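Local coordinates for 14-3-3 protein (Cryptosporidium parvum, PDB 3EFZ), which probably binds phosphoserine-containing partner proteins as a dimeric regulator of cell signalling, as other members of the 14-3-3 family do, at residues L71-I85 with K110-V124. Sequence-based numbering, arbitrary orientation. Where two conformers were deposited one is given.
Sequences LRNRVTSIRNSLKSI and KRDFEESILLESEDV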
loop_
_atom_site.group_PDB
_atom_site.type_symbol
_atom_site.label_atom_id
_atom_site.label_comp_id
_atom_site.label_asym_id
_atom_site.label_seq_id
_atom_site.Cartn_x
_atom_site.Cartn_y
_atom_site.Cartn_z
ATOM N N LEU B 71 3.747 3.694 6.822
ATOM C CA LEU B 71 3.844 2.314 7.299
ATOM C C LEU B 71 2.510 1.741 7.792
ATOM O O LEU B 71 2.266 0.541 7.676
ATOM C CB LEU B 71 4.876 2.209 8.407
ATOM C CG LEU B 71 6.326 1.909 8.042
ATOM C CD1 LEU B 71 7.083 1.607 9.314
ATOM C CD2 LEU B 71 6.451 0.755 7.016
ATOM N N ARG B 72 1.673 2.602 8.363
ATOM C CA ARG B 72 0.319 2.230 8.806
ATOM C C ARG B 72 -0.456 1.769 7.569
ATOM O O ARG B 72 -1.183 0.784 7.601
ATOM C CB ARG B 72 -0.379 3.469 9.379
ATOM C CG ARG B 72 -1.527 3.259 10.340
ATOM C CD ARG B 72 -2.851 2.683 9.834
ATOM N NE ARG B 72 -3.198 3.009 8.461
ATOM C CZ ARG B 72 -4.421 2.865 7.936
ATOM N NH1 ARG B 72 -5.432 2.444 8.689
ATOM N NH2 ARG B 72 -4.639 3.169 6.654
ATOM N N ASN B 73 -0.282 2.524 6.488
ATOM C CA ASN B 73 -1.024 2.320 5.248
ATOM C C ASN B 73 -0.509 1.060 4.570
ATOM O O ASN B 73 -1.295 0.203 4.169
ATOM C CB ASN B 73 -0.926 3.534 4.330
ATOM C CG ASN B 73 -1.721 4.747 4.836
ATOM O OD1 ASN B 73 -2.588 4.651 5.712
ATOM N ND2 ASN B 73 -1.432 5.899 4.252
ATOM N N ARG B 74 0.807 0.925 4.480
ATOM C CA ARG B 74 1.406 -0.328 4.030
ATOM C C ARG B 74 0.865 -1.576 4.745
ATOM O O ARG B 74 0.548 -2.570 4.103
ATOM C CB ARG B 74 2.928 -0.266 4.179
ATOM C CG ARG B 74 3.642 -1.627 4.301
ATOM C CD ARG B 74 5.100 -1.519 3.846
ATOM N NE ARG B 74 5.905 -2.685 4.235
ATOM C CZ ARG B 74 6.175 -3.732 3.460
ATOM N NH1 ARG B 74 6.927 -4.717 3.949
ATOM N NH2 ARG B 74 5.719 -3.797 2.199
ATOM N N VAL B 75 0.840 -1.522 6.072
ATOM C CA VAL B 75 0.410 -2.650 6.928
ATOM C C VAL B 75 -1.074 -3.014 6.697
ATOM O O VAL B 75 -1.455 -4.179 6.724
ATOM C CB VAL B 75 0.678 -2.328 8.443
ATOM C CG1 VAL B 75 -0.219 -3.128 9.346
ATOM C CG2 VAL B 75 2.106 -2.595 8.799
ATOM N N THR B 76 -1.888 -1.993 6.477
ATOM C CA THR B 76 -3.286 -2.149 6.060
ATOM C C THR B 76 -3.355 -2.813 4.675
ATOM O O THR B 76 -4.171 -3.721 4.456
ATOM C CB THR B 76 -4.001 -0.788 6.063
ATOM O OG1 THR B 76 -3.824 -0.182 7.348
ATOM C CG2 THR B 76 -5.498 -0.936 5.835
ATOM N N SER B 77 -2.489 -2.387 3.755
ATOM C CA SER B 77 -2.448 -3.032 2.449
ATOM C C SER B 77 -1.935 -4.471 2.520
ATOM O O SER B 77 -2.435 -5.301 1.797
ATOM C CB SER B 77 -1.675 -2.224 1.408
ATOM O OG SER B 77 -2.311 -0.963 1.172
ATOM N N ILE B 78 -0.946 -4.759 3.368
ATOM C CA ILE B 78 -0.448 -6.138 3.532
ATOM C C ILE B 78 -1.595 -7.003 4.070
ATOM O O ILE B 78 -1.877 -8.077 3.545
ATOM C CB ILE B 78 0.814 -6.209 4.427
ATOM C CG1 ILE B 78 1.980 -5.438 3.790
ATOM C CG2 ILE B 78 1.233 -7.643 4.647
ATOM C CD1 ILE B 78 3.099 -5.122 4.765
ATOM N N ARG B 79 -2.302 -6.491 5.078
ATOM C CA ARG B 79 -3.459 -7.192 5.627
ATOM C C ARG B 79 -4.564 -7.409 4.581
ATOM O O ARG B 79 -5.169 -8.475 4.553
ATOM C CB ARG B 79 -3.978 -6.455 6.852
ATOM C CG ARG B 79 -5.192 -7.074 7.540
ATOM C CD ARG B 79 -5.523 -6.200 8.697
ATOM N NE ARG B 79 -6.746 -6.585 9.387
ATOM C CZ ARG B 79 -7.929 -6.027 9.202
ATOM N NH1 ARG B 79 -8.079 -5.035 8.335
ATOM N NH2 ARG B 79 -8.961 -6.461 9.915
ATOM N N ASN B 80 -4.818 -6.415 3.726
ATOM C CA ASN B 80 -5.866 -6.493 2.726
ATOM C C ASN B 80 -5.606 -7.600 1.708
ATOM O O ASN B 80 -6.524 -8.337 1.342
ATOM C CB ASN B 80 -6.043 -5.142 2.007
ATOM C CG ASN B 80 -7.149 -5.178 0.956
ATOM O OD1 ASN B 80 -8.319 -5.094 1.287
ATOM N ND2 ASN B 80 -6.774 -5.284 -0.316
ATOM N N SER B 81 -4.346 -7.746 1.294
ATOM C CA SER B 81 -3.948 -8.734 0.289
ATOM C C SER B 81 -4.144 -10.179 0.766
ATOM O O SER B 81 -4.203 -11.123 -0.052
ATOM C CB SER B 81 -2.494 -8.502 -0.151
ATOM O OG SER B 81 -1.578 -8.962 0.827
ATOM N N LEU B 82 -4.236 -10.346 2.080
ATOM C CA LEU B 82 -4.347 -11.663 2.680
ATOM C C LEU B 82 -5.761 -12.082 3.037
ATOM O O LEU B 82 -5.947 -13.171 3.567
ATOM C CB LEU B 82 -3.520 -11.728 3.952
ATOM C CG LEU B 82 -2.011 -11.568 3.913
ATOM C CD1 LEU B 82 -1.518 -11.570 5.360
ATOM C CD2 LEU B 82 -1.341 -12.669 3.058
ATOM N N LYS B 83 -6.758 -11.241 2.778
ATOM C CA LYS B 83 -8.087 -11.539 3.313
ATOM C C LYS B 83 -8.714 -12.851 2.794
ATOM O O LYS B 83 -9.293 -13.603 3.580
ATOM C CB LYS B 83 -9.043 -10.340 3.211
ATOM C CG LYS B 83 -9.306 -9.834 1.805
ATOM C CD LYS B 83 -9.952 -8.436 1.823
ATOM C CE LYS B 83 -9.905 -7.788 0.429
ATOM N NZ LYS B 83 -10.641 -6.476 0.454
ATOM N N SER B 84 -8.614 -13.132 1.495
ATOM C CA SER B 84 -9.091 -14.421 0.959
ATOM C C SER B 84 -8.226 -15.594 1.382
ATOM O O SER B 84 -8.725 -16.709 1.528
ATOM C CB SER B 84 -9.193 -14.411 -0.561
ATOM O OG SER B 84 -10.032 -13.362 -1.013
ATOM N N ILE B 85 -6.925 -15.360 1.536
ATOM C CA ILE B 85 -6.030 -16.408 2.039
ATOM C C ILE B 85 -6.527 -16.847 3.435
ATOM O O ILE B 85 -6.602 -18.044 3.737
ATOM C CB ILE B 85 -4.534 -15.958 2.046
ATOM C CG1 ILE B 85 -3.986 -15.912 0.603
ATOM C CG2 ILE B 85 -3.682 -16.899 2.882
ATOM C CD1 ILE B 85 -2.628 -15.297 0.465
ATOM N N LYS B 110 1.957 -15.822 3.137
ATOM C CA LYS B 110 1.140 -15.487 4.306
ATOM C C LYS B 110 1.993 -15.273 5.565
ATOM O O LYS B 110 1.799 -14.304 6.291
ATOM C CB LYS B 110 0.094 -16.588 4.568
ATOM C CG LYS B 110 -0.886 -16.234 5.697
ATOM C CD LYS B 110 -1.633 -17.436 6.270
ATOM C CE LYS B 110 -2.742 -16.942 7.184
ATOM N NZ LYS B 110 -3.590 -18.029 7.719
ATOM N N ARG B 111 2.914 -16.206 5.813
ATOM C CA ARG B 111 3.874 -16.176 6.920
ATOM C C ARG B 111 4.757 -14.929 6.861
ATOM O O ARG B 111 4.901 -14.207 7.853
ATOM C CB ARG B 111 4.740 -17.434 6.834
ATOM C CG ARG B 111 5.500 -17.822 8.067
ATOM C CD ARG B 111 6.147 -19.178 7.831
ATOM N NE ARG B 111 5.181 -20.278 7.977
ATOM C CZ ARG B 111 4.705 -21.048 6.992
ATOM N NH1 ARG B 111 5.110 -20.894 5.730
ATOM N NH2 ARG B 111 3.818 -21.995 7.293
ATOM N N ASP B 112 5.338 -14.683 5.689
ATOM C CA ASP B 112 6.143 -13.500 5.433
ATOM C C ASP B 112 5.355 -12.197 5.605
ATOM O O ASP B 112 5.854 -11.248 6.170
ATOM C CB ASP B 112 6.677 -13.534 3.998
ATOM C CG ASP B 112 7.750 -14.579 3.792
ATOM O OD1 ASP B 112 8.197 -15.217 4.780
ATOM O OD2 ASP B 112 8.154 -14.746 2.620
ATOM N N PHE B 113 4.136 -12.166 5.092
ATOM C CA PHE B 113 3.324 -10.948 5.089
ATOM C C PHE B 113 2.873 -10.643 6.507
ATOM O O PHE B 113 2.840 -9.493 6.927
ATOM C CB PHE B 113 2.137 -11.108 4.129
ATOM C CG PHE B 113 2.422 -10.681 2.701
ATOM C CD1 PHE B 113 3.620 -11.022 2.060
ATOM C CD2 PHE B 113 1.473 -9.942 1.993
ATOM C CE1 PHE B 113 3.877 -10.607 0.754
ATOM C CE2 PHE B 113 1.696 -9.530 0.672
ATOM C CZ PHE B 113 2.902 -9.871 0.041
ATOM N N GLU B 114 2.539 -11.690 7.253
ATOM C CA GLU B 114 2.180 -11.566 8.653
ATOM C C GLU B 114 3.369 -11.179 9.545
ATOM O O GLU B 114 3.185 -10.385 10.457
ATOM C CB GLU B 114 1.424 -12.820 9.174
ATOM C CG GLU B 114 0.091 -13.050 8.435
ATOM C CD GLU B 114 -0.921 -13.899 9.175
ATOM O OE1 GLU B 114 -0.568 -14.967 9.709
ATOM O OE2 GLU B 114 -2.106 -13.494 9.208
ATOM N N GLU B 115 4.572 -11.729 9.289
ATOM C CA GLU B 115 5.807 -11.296 9.972
ATOM C C GLU B 115 5.942 -9.771 9.792
ATOM O O GLU B 115 6.145 -9.056 10.750
ATOM C CB GLU B 115 7.065 -12.056 9.464
ATOM C CG GLU B 115 7.287 -13.467 10.115
ATOM C CD GLU B 115 8.307 -14.418 9.402
ATOM O OE1 GLU B 115 8.559 -15.532 9.950
ATOM O OE2 GLU B 115 8.856 -14.079 8.313
ATOM N N SER B 116 5.767 -9.292 8.561
ATOM C CA SER B 116 5.802 -7.868 8.212
ATOM C C SER B 116 4.766 -6.999 8.937
ATOM O O SER B 116 5.115 -5.945 9.461
ATOM C CB SER B 116 5.674 -7.696 6.691
ATOM O OG SER B 116 6.917 -7.987 6.084
ATOM N N ILE B 117 3.505 -7.429 8.976
ATOM C CA ILE B 117 2.504 -6.702 9.750
ATOM C C ILE B 117 2.955 -6.619 11.214
ATOM O O ILE B 117 2.891 -5.545 11.789
ATOM C CB ILE B 117 1.118 -7.366 9.699
ATOM C CG1 ILE B 117 0.537 -7.321 8.285
ATOM C CG2 ILE B 117 0.156 -6.753 10.776
ATOM C CD1 ILE B 117 -0.599 -8.369 8.091
ATOM N N LEU B 118 3.413 -7.739 11.801
ATOM C CA LEU B 118 3.881 -7.753 13.205
ATOM C C LEU B 118 5.035 -6.794 13.483
ATOM O O LEU B 118 4.989 -6.031 14.438
ATOM C CB LEU B 118 4.312 -9.148 13.651
ATOM C CG LEU B 118 3.241 -10.240 13.670
ATOM C CD1 LEU B 118 3.905 -11.556 13.990
ATOM C CD2 LEU B 118 2.111 -9.923 14.667
ATOM N N LEU B 119 6.075 -6.871 12.655
ATOM C CA LEU B 119 7.290 -6.097 12.847
ATOM C C LEU B 119 7.064 -4.620 12.581
ATOM O O LEU B 119 7.504 -3.775 13.368
ATOM C CB LEU B 119 8.424 -6.635 11.969
ATOM C CG LEU B 119 9.025 -7.970 12.413
ATOM C CD1 LEU B 119 9.924 -8.569 11.332
ATOM C CD2 LEU B 119 9.797 -7.818 13.722
ATOM N N GLU B 120 6.359 -4.309 11.497
ATOM C CA GLU B 120 6.174 -2.922 11.078
ATOM C C GLU B 120 5.105 -2.199 11.869
ATOM O O GLU B 120 5.158 -0.986 12.035
ATOM C CB GLU B 120 5.934 -2.827 9.564
ATOM C CG GLU B 120 7.196 -3.141 8.757
ATOM C CD GLU B 120 6.900 -3.559 7.317
ATOM O OE1 GLU B 120 5.790 -3.262 6.819
ATOM O OE2 GLU B 120 7.782 -4.177 6.682
ATOM N N SER B 121 4.119 -2.933 12.360
ATOM C CA SER B 121 3.170 -2.305 13.262
ATOM C C SER B 121 3.844 -1.911 14.605
ATOM O O SER B 121 3.531 -0.871 15.173
ATOM C CB SER B 121 1.886 -3.145 13.407
ATOM O OG SER B 121 2.151 -4.373 14.054
ATOM N N GLU B 122 4.787 -2.711 15.098
ATOM C CA GLU B 122 5.531 -2.302 16.274
ATOM C C GLU B 122 6.369 -1.038 15.967
ATOM O O GLU B 122 6.446 -0.138 16.813
ATOM C CB GLU B 122 6.360 -3.470 16.823
ATOM C CG GLU B 122 7.027 -3.251 18.176
ATOM C CD GLU B 122 6.104 -2.748 19.268
ATOM O OE1 GLU B 122 6.593 -1.970 20.105
ATOM O OE2 GLU B 122 4.915 -3.126 19.307
ATOM N N ASP B 123 6.932 -0.945 14.751
ATOM C CA ASP B 123 7.649 0.242 14.284
ATOM C C ASP B 123 6.767 1.501 14.374
ATOM O O ASP B 123 7.170 2.500 14.967
ATOM C CB ASP B 123 8.123 0.081 12.830
ATOM C CG ASP B 123 9.363 -0.817 12.672
ATOM O OD1 ASP B 123 10.107 -1.042 13.664
ATOM O OD2 ASP B 123 9.598 -1.278 11.513
ATOM N N VAL B 124 5.570 1.448 13.791
ATOM C CA VAL B 124 4.628 2.576 13.818
ATOM C C VAL B 124 4.298 3.013 15.266
ATOM O O VAL B 124 4.364 4.192 15.583
ATOM C CB VAL B 124 3.314 2.246 13.091
ATOM C CG1 VAL B 124 2.306 3.385 13.240
ATOM C CG2 VAL B 124 3.554 1.930 11.618
HETATM O O HOH W 1 -4.871 -19.155 5.412
#
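Ile78 packs as a knob into the hole formed by Phe113, Ser116, Ile117 and Glu120, and its two branches part there. CG2 of Ile78, anti to the backbone N, comes obliquely against CB and CD2 of Phe113 (3.5 Å to CD2) and also meets CG1 of Ile117 at 3.7 Å. The other branch ends in CD1, which lies over one face of the Arg74 guanidinium, 3.6 Å above its plane. Arg74, extended from CG to NE, crosses Glu120 at about a right angle and grips the carboxylate side-on. Arg74 NH1 donates an almost straight bond to the syn lone pair of Glu120 OE2 (2.9 Å, 168°), whereas Arg74 NE reaches Glu120 OE1 at 2.7 Å along a more bent path (138°), with the guanidinium and carboxylate planes 35° apart. Glu120 is itself a knob among Leu71, Arg74, Val75 and Ile78, with CB against Val75 CG2. These side chains join helices 63-81 and 100-131, which run nearly antiparallel in the all-helical 14-3-3 fold; Ser77 and Asn73 hydrogen-bond to Glu120 and Asp123, respectively, of the second subunit, placing the pair at the dimer interface. At one end Leu71 CB presses tightly on Val124 CG2 (3.5 Å). Toward the other, Leu82 CD1 touches both Phe113 CB and Glu114 CG, while Ser81 OG, bonded to Ile78 O, sits at the edge of the Phe113 ring. CD1 of Ile117 reaches the backbone of Arg79, a predicted phosphoserine-interacting residue whose guanidinium leads away to a salt bridge with Glu157 and lies close to Arg153. Beyond Leu82, a water links Ile85 O to Lys110 NZ.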